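Side-chain contacts in reducing-end xylose-releasing exo-oligoxylanase Rex8A (Paenibacillus barcinonensis, PDB 6SUD), which hydrolyses linear and branched xylooligosaccharides, releasing xylose from their reducing ends, as a glycoside hydrolase of family 8: residues Tyr197-Pro200 with His201-Leu205; Arg226-Leu229 with Arg230-Cys233; Gln286-Gln289 with Ser290-Ile293. The protein carries 1 engineered substitution. All coordinates share one frame; numbering follows the deposited sequence.

Interaction 1: residues Tyr197-Pro200 with His201-Leu205. With XYP (beta-D-xylopyranose), chain K.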
ATOM      1  N   TYR A 197      -6.595  -0.280  -3.825  1.00  7.05           N
ATOM      2  CA  TYR A 197      -5.762  -1.346  -4.444  1.00  7.30           C
ATOM      3  C   TYR A 197      -5.069  -0.848  -5.720  1.00  7.40           C
ATOM      4  O   TYR A 197      -4.193  -1.580  -6.223  1.00  7.47           O
ATOM      5  CB  TYR A 197      -6.625  -2.559  -4.799  1.00  7.67           C
ATOM      6  CG  TYR A 197      -7.124  -3.410  -3.657  1.00  7.68           C
ATOM      7  CD1 TYR A 197      -7.064  -3.014  -2.332  1.00  8.15           C
ATOM      8  CD2 TYR A 197      -7.706  -4.634  -3.926  1.00  8.02           C
ATOM      9  CE1 TYR A 197      -7.549  -3.821  -1.313  1.00  8.54           C
ATOM     10  CE2 TYR A 197      -8.198  -5.455  -2.924  1.00  8.27           C
ATOM     11  CZ  TYR A 197      -8.125  -5.046  -1.603  1.00  8.55           C
ATOM     12  OH  TYR A 197      -8.601  -5.864  -0.607  1.00  9.16           O
ATOM     13  N   HIS A 198      -5.458   0.313  -6.255  1.00  7.06           N
ATOM     14  CA  HIS A 198      -4.969   0.832  -7.561  1.00  7.02           C
ATOM     15  C   HIS A 198      -3.644   1.567  -7.380  1.00  7.05           C
ATOM     16  O   HIS A 198      -3.627   2.650  -6.785  1.00  6.85           O
ATOM     17  CB  HIS A 198      -6.015   1.716  -8.250  1.00  6.84           C
ATOM     18  CG  HIS A 198      -7.195   0.930  -8.690  1.00  6.72           C
ATOM     19  ND1 HIS A 198      -7.451   0.641 -10.028  1.00  6.76           N
ATOM     20  CD2 HIS A 198      -8.134   0.276  -7.965  1.00  6.64           C
ATOM     21  CE1 HIS A 198      -8.539  -0.104 -10.085  1.00  6.75           C
ATOM     22  NE2 HIS A 198      -8.984  -0.319  -8.830  1.00  6.60           N
ATOM     23  N   LEU A 199      -2.587   0.987  -7.936  1.00  7.39           N
ATOM     24  CA  LEU A 199      -1.201   1.475  -7.771  1.00  7.55           C
ATOM     25  C   LEU A 199      -0.611   1.692  -9.154  1.00  7.72           C
ATOM     26  O   LEU A 199       0.293   0.962  -9.561  1.00  7.39           O
ATOM     27  CB  LEU A 199      -0.380   0.447  -6.994  1.00  7.72           C
ATOM     28  CG  LEU A 199      -0.934  -0.014  -5.652  1.00  7.74           C
ATOM     29  CD1 LEU A 199      -0.042  -1.098  -5.104  1.00  7.93           C
ATOM     30  CD2 LEU A 199      -1.038   1.116  -4.647  1.00  7.85           C
ATOM     31  N   PRO A 200      -1.090   2.702  -9.904  1.00  8.03           N
ATOM     32  CA  PRO A 200      -0.620   2.943 -11.269  1.00  8.18           C
ATOM     33  C   PRO A 200       0.908   3.047 -11.363  1.00  8.46           C
ATOM     34  O   PRO A 200       1.470   2.610 -12.342  1.00  9.10           O
ATOM     35  CB  PRO A 200      -1.332   4.249 -11.666  1.00  8.35           C
ATOM     36  CG  PRO A 200      -1.793   4.830 -10.343  1.00  8.10           C
ATOM     37  CD  PRO A 200      -2.169   3.618  -9.530  1.00  8.07           C
ATOM     38  N   HIS A 201       1.525   3.652 -10.356  1.00  8.31           N
ATOM     39  CA  HIS A 201       2.994   3.801 -10.238  1.00  8.14           C
ATOM     40  C   HIS A 201       3.702   2.449 -10.147  1.00  8.06           C
ATOM     41  O   HIS A 201       4.827   2.355 -10.693  1.00  8.59           O
ATOM     42  CB  HIS A 201       3.351   4.719  -9.069  1.00  8.00           C
ATOM     43  CG  HIS A 201       2.672   4.425  -7.780  1.00  8.11           C
ATOM     44  ND1 HIS A 201       1.301   4.336  -7.664  1.00  8.29           N
ATOM     45  CD2 HIS A 201       3.164   4.303  -6.529  1.00  8.26           C
ATOM     46  CE1 HIS A 201       0.990   4.121  -6.397  1.00  8.45           C
ATOM     47  NE2 HIS A 201       2.109   4.094  -5.685  1.00  8.26           N
ATOM     48  N   PHE A 202       3.118   1.422  -9.527  1.00  7.74           N
ATOM     49  CA  PHE A 202       3.760   0.076  -9.530  1.00  8.02           C
ATOM     50  C   PHE A 202       3.568  -0.550 -10.917  1.00  8.18           C
ATOM     51  O   PHE A 202       4.460  -1.265 -11.376  1.00  8.21           O
ATOM     52  CB  PHE A 202       3.178  -0.876  -8.481  1.00  7.97           C
ATOM     53  CG  PHE A 202       3.501  -0.556  -7.042  1.00  8.09           C
ATOM     54  CD1 PHE A 202       4.107   0.635  -6.692  1.00  8.28           C
ATOM     55  CD2 PHE A 202       3.208  -1.465  -6.026  1.00  8.31           C
ATOM     56  CE1 PHE A 202       4.382   0.917  -5.366  1.00  8.08           C
ATOM     57  CE2 PHE A 202       3.493  -1.177  -4.701  1.00  7.92           C
ATOM     58  CZ  PHE A 202       4.071   0.012  -4.378  1.00  8.30           C
ATOM     59  N   TYR A 203       2.436  -0.285 -11.571  1.00  8.50           N
ATOM     60  CA  TYR A 203       2.130  -0.919 -12.880  1.00  8.41           C
ATOM     61  C   TYR A 203       3.127  -0.377 -13.912  1.00  9.66           C
ATOM     62  O   TYR A 203       3.558  -1.159 -14.774  1.00  9.77           O
ATOM     63  CB  TYR A 203       0.660  -0.783 -13.284  1.00  8.13           C
ATOM     64  CG  TYR A 203      -0.329  -1.089 -12.185  1.00  7.74           C
ATOM     65  CD1 TYR A 203      -0.017  -1.951 -11.147  1.00  7.44           C
ATOM     66  CD2 TYR A 203      -1.577  -0.494 -12.174  1.00  7.42           C
ATOM     67  CE1 TYR A 203      -0.907  -2.188 -10.114  1.00  7.57           C
ATOM     68  CE2 TYR A 203      -2.491  -0.749 -11.174  1.00  7.44           C
ATOM     69  CZ  TYR A 203      -2.151  -1.585 -10.125  1.00  7.63           C
ATOM     70  OH  TYR A 203      -3.018  -1.797  -9.095  1.00  7.45           O
ATOM     71  N   GLU A 204       3.513   0.898 -13.821  1.00 10.38           N
ATOM     72  CA  GLU A 204       4.582   1.476 -14.680  1.00 11.26           C
ATOM     73  C   GLU A 204       5.857   0.641 -14.569  1.00 10.97           C
ATOM     74  O   GLU A 204       6.501   0.409 -15.610  1.00 11.50           O
ATOM     75  CB  GLU A 204       4.940   2.896 -14.261  1.00 12.19           C
ATOM     76  CG  GLU A 204       3.856   3.891 -14.565  1.00 13.30           C
ATOM     77  CD  GLU A 204       3.737   4.335 -16.009  1.00 14.59           C
ATOM     78  OE1 GLU A 204       4.423   3.752 -16.884  1.00 16.50           O
ATOM     79  OE2 GLU A 204       2.977   5.291 -16.249  1.00 16.28           O
ATOM     80  N   LEU A 205       6.230   0.255 -13.348  1.00 10.12           N
ATOM     81  CA  LEU A 205       7.456  -0.541 -13.079  1.00  9.68           C
ATOM     82  C   LEU A 205       7.244  -2.005 -13.477  1.00  9.36           C
ATOM     83  O   LEU A 205       8.201  -2.633 -13.961  1.00  9.18           O
ATOM     84  CB  LEU A 205       7.830  -0.355 -11.609  1.00  9.56           C
ATOM     85  CG  LEU A 205       8.177   1.089 -11.262  1.00  9.37           C
ATOM     86  CD1 LEU A 205       8.593   1.235  -9.809  1.00  9.29           C
ATOM     87  CD2 LEU A 205       9.265   1.619 -12.178  1.00  9.68           C
TER
HETATM   88  O1  XYP K 509      -8.784  -6.571   5.992  1.00 33.54           O
HETATM   89  C1  XYP K 509      -8.114  -6.727   4.721  1.00 33.01           C
HETATM   90  C2  XYP K 509      -7.744  -5.401   4.051  1.00 32.64           C
HETATM   91  C3  XYP K 509      -7.154  -5.613   2.662  1.00 33.02           C
HETATM   92  C4  XYP K 509      -6.430  -6.953   2.618  1.00 33.02           C
HETATM   93  C5  XYP K 509      -5.880  -7.270   4.004  1.00 33.12           C
HETATM   94  O2  XYP K 509      -8.866  -4.512   3.991  1.00 31.97           O
HETATM   95  O3  XYP K 509      -6.294  -4.496   2.380  1.00 32.04           O
HETATM   96  O4  XYP K 509      -7.353  -7.972   2.224  1.00 34.38           O
HETATM   97  O5  XYP K 509      -6.917  -7.467   4.965  1.00 33.72           O
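Tyr203 folds back over Leu199, so that its ring lies with one face across the peptide of the residue four positions earlier. The carbonyl oxygen Leu199 O stands 3.2 Å above the ring plane, over its centre, while at the far end of the ring Tyr203 OH accepts the N-H of Leu199 in a nearly straight bond (Leu199 N to Tyr203 OH 3.0 Å, 162°). With CG anti to its own carbonyl carbon (chi1 -46°), the tyrosine leans back along the first turn instead of away from it. The hydroxyl is also hydrogen-bonded to Glu131 of helix 127-144, which helps fix the ring's position.

Leu199 O is the first acceptor of the helix. Leu199 O takes Tyr203 N in its carbonyl plane at 3.2 Å, and Phe202 N from above that plane. On the side-chain level Leu199 and Phe202 run side by side and point the same way, and the closest carbons are Leu199 CD1 and Phe202 CD2 at 3.4 Å. His201 crosses the leucine instead. Its CG sits between the backbone N and the carbonyl carbon (chi1 48°), which turns the imidazole back toward the start of the helix and brings His201 CE1 to 3.7 Å from Leu199 CA. His201 ND1 is buried without a hydrogen-bonding partner; His201 NE2 is bonded to a glycerol.

At the other end Tyr197 reaches the xylose, with Tyr197 OH 3.6 Å from C3 of the sugar. Leu199 is the N-cap of helix 200-209, its N-H held by a tyrosine of the first turn, and the loop before it carries Tyr197, which lines the xylose pocket of the (alpha/alpha)6 barrel of family 8.

Interaction 2: residues Arg226-Leu229 with Arg230-Cys233. With EDO (1,2-ethanediol), chain E.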
ATOM      1  N   ARG A 226      -5.144   5.237 -13.414  1.00  8.96           N
ATOM      2  CA  ARG A 226      -5.159   6.710 -13.220  1.00  9.19           C
ATOM      3  C   ARG A 226      -6.561   7.222 -13.568  1.00  9.14           C
ATOM      4  O   ARG A 226      -7.119   8.001 -12.780  1.00  8.64           O
ATOM      5  CB  ARG A 226      -4.081   7.413 -14.046  1.00  9.47           C
ATOM      6  CG  ARG A 226      -2.662   6.977 -13.708  1.00  9.67           C
ATOM      7  CD  ARG A 226      -1.591   7.956 -14.140  1.00 10.06           C
ATOM      8  NE  ARG A 226      -0.295   7.544 -13.620  1.00 10.21           N
ATOM      9  CZ  ARG A 226       0.587   6.814 -14.299  1.00 10.32           C
ATOM     10  NH1 ARG A 226       0.330   6.458 -15.547  1.00 11.05           N
ATOM     11  NH2 ARG A 226       1.725   6.460 -13.740  1.00 10.89           N
ATOM     12  N   ALA A 227      -7.105   6.801 -14.710  1.00  9.25           N
ATOM     13  CA  ALA A 227      -8.478   7.148 -15.137  1.00  9.20           C
ATOM     14  C   ALA A 227      -9.482   6.723 -14.070  1.00  9.22           C
ATOM     15  O   ALA A 227     -10.367   7.518 -13.780  1.00  9.41           O
ATOM     16  CB  ALA A 227      -8.842   6.484 -16.442  1.00  9.72           C
ATOM     17  N   TYR A 228      -9.358   5.494 -13.559  1.00  8.81           N
ATOM     18  CA  TYR A 228     -10.278   4.904 -12.561  1.00  8.86           C
ATOM     19  C   TYR A 228     -10.312   5.747 -11.284  1.00  8.93           C
ATOM     20  O   TYR A 228     -11.416   6.096 -10.822  1.00  8.35           O
ATOM     21  CB  TYR A 228      -9.864   3.489 -12.173  1.00  8.73           C
ATOM     22  CG  TYR A 228     -10.830   2.830 -11.229  1.00  8.74           C
ATOM     23  CD1 TYR A 228     -12.085   2.483 -11.673  1.00  8.74           C
ATOM     24  CD2 TYR A 228     -10.522   2.572  -9.898  1.00  8.84           C
ATOM     25  CE1 TYR A 228     -13.007   1.874 -10.850  1.00  8.81           C
ATOM     26  CE2 TYR A 228     -11.428   1.939  -9.060  1.00  8.85           C
ATOM     27  CZ  TYR A 228     -12.685   1.597  -9.540  1.00  9.02           C
ATOM     28  OH  TYR A 228     -13.630   0.981  -8.781  1.00  9.31           O
ATOM     29  N   LEU A 229      -9.162   6.127 -10.747  1.00  9.17           N
ATOM     30  CA  LEU A 229      -9.180   6.981  -9.517  1.00  9.75           C
ATOM     31  C   LEU A 229      -9.825   8.327  -9.812  1.00 10.16           C
ATOM     32  O   LEU A 229     -10.426   8.865  -8.900  1.00  8.98           O
ATOM     33  CB  LEU A 229      -7.788   7.169  -8.922  1.00 10.20           C
ATOM     34  CG  LEU A 229      -7.154   5.834  -8.567  1.00 10.61           C
ATOM     35  CD1 LEU A 229      -5.650   5.923  -8.471  1.00 10.91           C
ATOM     36  CD2 LEU A 229      -7.801   5.239  -7.335  1.00 11.16           C
ATOM     37  N   ARG A 230      -9.748   8.846 -11.041  1.00 10.58           N
ATOM     38  CA  ARG A 230     -10.481  10.108 -11.351  1.00 12.69           C
ATOM     39  C   ARG A 230     -11.994   9.874 -11.210  1.00 13.14           C
ATOM     40  O   ARG A 230     -12.674  10.849 -10.933  1.00 14.71           O
ATOM     41  CB  ARG A 230     -10.137  10.637 -12.747  1.00 13.33           C
ATOM     42  CG  ARG A 230      -8.666  10.998 -12.914  1.00 14.16           C
ATOM     43  CD  ARG A 230      -8.370  11.872 -14.123  1.00 15.97           C
ATOM     44  NE  ARG A 230      -8.389  11.140 -15.390  1.00 17.09           N
ATOM     45  CZ  ARG A 230      -7.354  10.472 -15.907  1.00 18.60           C
ATOM     46  NH1 ARG A 230      -6.203  10.407 -15.260  1.00 18.81           N
ATOM     47  NH2 ARG A 230      -7.477   9.854 -17.069  1.00 18.16           N
ATOM     48  N   THR A 231     -12.499   8.652 -11.424  1.00 13.44           N
ATOM     49  CA  THR A 231     -13.953   8.314 -11.358  1.00 13.61           C
ATOM     50  C   THR A 231     -14.373   7.933  -9.937  1.00 13.17           C
ATOM     51  O   THR A 231     -15.559   8.160  -9.608  1.00 15.03           O
ATOM     52  CB  THR A 231     -14.350   7.193 -12.331  1.00 14.43           C
ATOM     53  OG1 THR A 231     -13.777   5.961 -11.882  1.00 14.24           O
ATOM     54  CG2 THR A 231     -13.935   7.499 -13.752  1.00 15.25           C
ATOM     55  N   ALA A 232     -13.466   7.396  -9.113  1.00 12.40           N
ATOM     56  CA  ALA A 232     -13.805   6.887  -7.761  1.00 11.41           C
ATOM     57  C   ALA A 232     -13.777   8.015  -6.735  1.00 11.03           C
ATOM     58  O   ALA A 232     -14.506   7.907  -5.728  1.00 12.41           O
ATOM     59  CB  ALA A 232     -12.867   5.785  -7.336  1.00 11.34           C
ATOM     60  N   CYS A 233     -12.944   9.032  -6.938  1.00 10.30           N
ATOM     61  CA  CYS A 233     -12.760  10.082  -5.900  1.00 10.14           C
ATOM     62  C   CYS A 233     -13.817  11.180  -6.032  1.00  9.81           C
ATOM     63  O   CYS A 233     -13.999  11.688  -7.138  1.00 10.94           O
ATOM     64  CB  CYS A 233     -11.384  10.706  -5.995  1.00 10.33           C
ATOM     65  SG  CYS A 233     -10.090   9.530  -5.550  1.00 10.55           S
TER
HETATM   66  C1  EDO E 503     -13.737   3.184 -14.569  1.00 16.99           C
HETATM   67  O1  EDO E 503     -14.428   4.294 -14.050  1.00 16.22           O
HETATM   68  C2  EDO E 503     -12.423   3.468 -15.128  1.00 16.70           C
HETATM   69  O2  EDO E 503     -12.221   4.792 -15.585  1.00 16.97           O
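Tyr228 O is gripped by three donors from the next turn. The shortest bond comes from the hydroxyl of Thr231, with Thr231 OG1 to Tyr228 O at 2.6 Å, lying in the carbonyl plane on a lone pair. Thr231 N approaches from well above that plane at 2.8 Å from Tyr228 O. Ala232 N comes in nearly along the C=O axis, 3.0 Å from Tyr228 O. The threonine can do this because OG1 occupies the crowded position between its backbone N and carbonyl carbon (chi1 69°), which points the hydroxyl back at the preceding turn. Having given its proton to Tyr228 O, Thr231 OG1 in turn accepts one from O1 of an ethanediol, probably from the crystallisation liquor, at 2.8 Å. Another part of that small molecule, its C1, meets the edge of the Tyr228 ring in plane, 3.4 Å from Tyr228 CD1. The phenol hydroxyl reaches away to the carbonyl of Asn245.

Arg230 lies back along the helix surface. A bend in its chain (chi3 -76°) lays the guanidinium flat over the backbone of Ala227, whose CA stands 3.5 Å above the plane, offset toward the rim; Arg230 NH2 also meets Ala227 CB. The charge itself is answered by a salt bridge from Arg230 NH1 to Asp283, so one face of the guanidinium packs on the backbone while NH1 pairs with the carboxylate.

Leu229 O accepts Cys233 N at 3.2 Å, the last regular bond here before Cys233 leaves helical geometry. A threonine hydroxyl bonded to the carbonyl three residues back is a familiar side-chain-to-backbone motif of helices, and in this protein it marks the C-terminal turn of helix 215-232, one of the helices of the (alpha/alpha)6 fold.

Interaction 3: residues Gln286-Gln289 with Ser290-Ile293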
ATOM      1  N   GLN A 286      -4.079  14.914 -10.049  1.00 10.09           N
ATOM      2  CA  GLN A 286      -3.577  14.347  -8.771  1.00  9.43           C
ATOM      3  C   GLN A 286      -3.295  15.480  -7.776  1.00  9.19           C
ATOM      4  O   GLN A 286      -3.581  15.325  -6.558  1.00  8.40           O
ATOM      5  CB  GLN A 286      -2.373  13.439  -9.031  1.00  9.71           C
ATOM      6  CG  GLN A 286      -2.760  12.172  -9.784  1.00  9.68           C
ATOM      7  CD  GLN A 286      -1.599  11.247 -10.052  1.00 10.13           C
ATOM      8  OE1 GLN A 286      -0.431  11.645 -10.009  1.00 10.83           O
ATOM      9  NE2 GLN A 286      -1.928  10.001 -10.364  1.00 10.66           N
ATOM     10  N   VAL A 287      -2.812  16.615  -8.277  1.00  8.76           N
ATOM     11  CA  VAL A 287      -2.521  17.803  -7.424  1.00  8.98           C
ATOM     12  C   VAL A 287      -3.841  18.298  -6.834  1.00  8.74           C
ATOM     13  O   VAL A 287      -3.889  18.518  -5.643  1.00  8.14           O
ATOM     14  CB  VAL A 287      -1.765  18.877  -8.223  1.00  8.97           C
ATOM     15  CG1 VAL A 287      -1.670  20.203  -7.488  1.00  8.81           C
ATOM     16  CG2 VAL A 287      -0.380  18.375  -8.617  1.00  8.84           C
ATOM     17  N   GLN A 288      -4.894  18.414  -7.649  1.00  9.46           N
ATOM     18  CA  GLN A 288      -6.205  18.942  -7.196  1.00  9.82           C
ATOM     19  C   GLN A 288      -6.848  17.942  -6.225  1.00  9.06           C
ATOM     20  O   GLN A 288      -7.335  18.395  -5.185  1.00  8.92           O
ATOM     21  CB  GLN A 288      -7.062  19.341  -8.403  1.00 10.28           C
ATOM     22  CG  GLN A 288      -6.411  20.417  -9.278  1.00 11.06           C
ATOM     23  CD  GLN A 288      -5.863  21.614  -8.534  1.00 11.61           C
ATOM     24  OE1 GLN A 288      -6.393  22.028  -7.497  1.00 14.65           O
ATOM     25  NE2 GLN A 288      -4.777  22.179  -9.031  1.00 11.81           N
ATOM     26  N   GLN A 289      -6.805  16.639  -6.522  1.00  9.10           N
ATOM     27  CA  GLN A 289      -7.307  15.559  -5.638  1.00  9.41           C
ATOM     28  C   GLN A 289      -6.618  15.676  -4.276  1.00  9.06           C
ATOM     29  O   GLN A 289      -7.308  15.645  -3.264  1.00  8.79           O
ATOM     30  CB  GLN A 289      -7.066  14.174  -6.241  1.00  9.81           C
ATOM     31  CG  GLN A 289      -7.211  13.032  -5.245  1.00 10.20           C
ATOM     32  CD  GLN A 289      -8.585  12.917  -4.643  1.00 10.53           C
ATOM     33  OE1 GLN A 289      -9.571  13.404  -5.192  1.00 11.05           O
ATOM     34  NE2 GLN A 289      -8.652  12.276  -3.484  1.00 10.66           N
ATOM     35  N   SER A 290      -5.292  15.810  -4.258  1.00  8.72           N
ATOM     36  CA  SER A 290      -4.518  15.973  -3.003  1.00  8.63           C
ATOM     37  C   SER A 290      -4.966  17.245  -2.255  1.00  8.43           C
ATOM     38  O   SER A 290      -5.177  17.160  -1.044  1.00  8.19           O
ATOM     39  CB  SER A 290      -3.045  15.935  -3.285  1.00  8.71           C
ATOM     40  OG  SER A 290      -2.710  14.719  -3.949  1.00  9.10           O
ATOM     41  N   ASN A 291      -5.090  18.382  -2.929  1.00  8.18           N
ATOM     42  CA  ASN A 291      -5.562  19.656  -2.311  1.00  8.92           C
ATOM     43  C   ASN A 291      -6.954  19.461  -1.675  1.00  8.94           C
ATOM     44  O   ASN A 291      -7.203  20.028  -0.591  1.00  8.65           O
ATOM     45  CB  ASN A 291      -5.593  20.798  -3.335  1.00  9.04           C
ATOM     46  CG  ASN A 291      -4.219  21.219  -3.819  1.00  8.92           C
ATOM     47  OD1 ASN A 291      -3.215  20.961  -3.170  1.00  9.73           O
ATOM     48  ND2 ASN A 291      -4.154  21.883  -4.957  1.00  9.09           N
ATOM     49  N   ARG A 292      -7.850  18.740  -2.356  1.00  9.13           N
ATOM     50  CA  ARG A 292      -9.270  18.577  -1.944  1.00  9.84           C
ATOM     51  C   ARG A 292      -9.343  17.784  -0.656  1.00  9.53           C
ATOM     52  O   ARG A 292      -9.995  18.269   0.296  1.00  8.82           O
ATOM     53  CB  ARG A 292     -10.119  17.835  -2.979  1.00 10.46           C
ATOM     54  CG  ARG A 292     -10.460  18.704  -4.164  1.00 11.00           C
ATOM     55  CD  ARG A 292     -11.520  18.160  -5.090  1.00 11.80           C
ATOM     56  NE  ARG A 292     -11.496  19.051  -6.252  1.00 11.83           N
ATOM     57  CZ  ARG A 292     -11.188  18.713  -7.503  1.00 12.67           C
ATOM     58  NH1 ARG A 292     -10.901  17.461  -7.825  1.00 13.01           N
ATOM     59  NH2 ARG A 292     -11.205  19.633  -8.451  1.00 12.47           N
ATOM     60  N   ILE A 293      -8.694  16.622  -0.620  1.00  9.86           N
ATOM     61  CA  ILE A 293      -8.789  15.781   0.606  1.00 10.60           C
ATOM     62  C   ILE A 293      -8.128  16.533   1.762  1.00 10.00           C
ATOM     63  O   ILE A 293      -8.690  16.481   2.855  1.00 10.19           O
ATOM     64  CB  ILE A 293      -8.265  14.349   0.401  1.00 11.31           C
ATOM     65  CG1 ILE A 293      -8.902  13.418   1.435  1.00 12.57           C
ATOM     66  CG2 ILE A 293      -6.748  14.294   0.388  1.00 11.55           C
ATOM     67  CD1 ILE A 293      -8.523  11.958   1.302  1.00 13.41           C
TER
HETATM   68  O   HOH W   1     -11.421  14.871  -6.360  1.00  7.44           O
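Residues 286-289 and 290-293 make two successive turns of one regular alpha-helix. Asn291 N bonds to Val287 O at 3.0 Å, Arg292 N to Gln288 O at 2.9 Å, and Ile293 N to Gln289 O in a nearly linear bond of 170°.

At Gln286 O the pattern doubles. Ser290 N donates to Gln286 O at 2.9 Å, and Ser290 OG reaches the same Gln286 O at 2.8 Å, the two arriving from opposite faces of the carbonyl plane. The serine hydroxyl is anti to its own carbonyl carbon (chi1 -57°), which folds it back against the previous turn. An alanine here is likely to leave Gln286 O with the backbone bond alone on this helix and to open a small gap beside the loop at Ala335.

Gln288 and Asn291 cross with their amide planes 72° apart, and the bond from Asn291 ND2 to Gln288 OE1 is weak at 3.4 Å. Asn291 ND2 also bonds to Asp337. Arg292 extends so that one guanidinium face comes over Gln288 CB, and a water joins its NH1 to Gln289 OE1, 2.6 Å from the amide oxygen. The other end of that amide, Gln289 NE2, donates to the carbonyl of Gly238.

One side of helix 285-297 rests on helix 268-280, with Gln286 and Val287 touching Trp277 and Ile293 touching Ala270, while Asn291 and Ser290 meet the loop of residues 335-338 that follows helix 322-331.

The three contacts follow one another along the chain, and only the first carries a residue of the xylose pocket. Interaction 1 carries Tyr197, whose side chain is about 4 Å from that of Asp265, the inferred proton acceptor; in interaction 2 the side chain of Leu229 is about 11 Å from that of Asp265, and interaction 3 is remote from the sites. Interactions 1 and 2, with centres 13 Å apart, join through a salt bridge, Glu204 OE2 to Arg226 NH1 at 3.0 Å, and through stacked rings of His198 and Tyr228. Interactions 2 and 3 meet where Cys233 CB packs on Gln289 OE1 at 3.3 Å. Asp276 ties them further, bonding both Arg226 and Gln286.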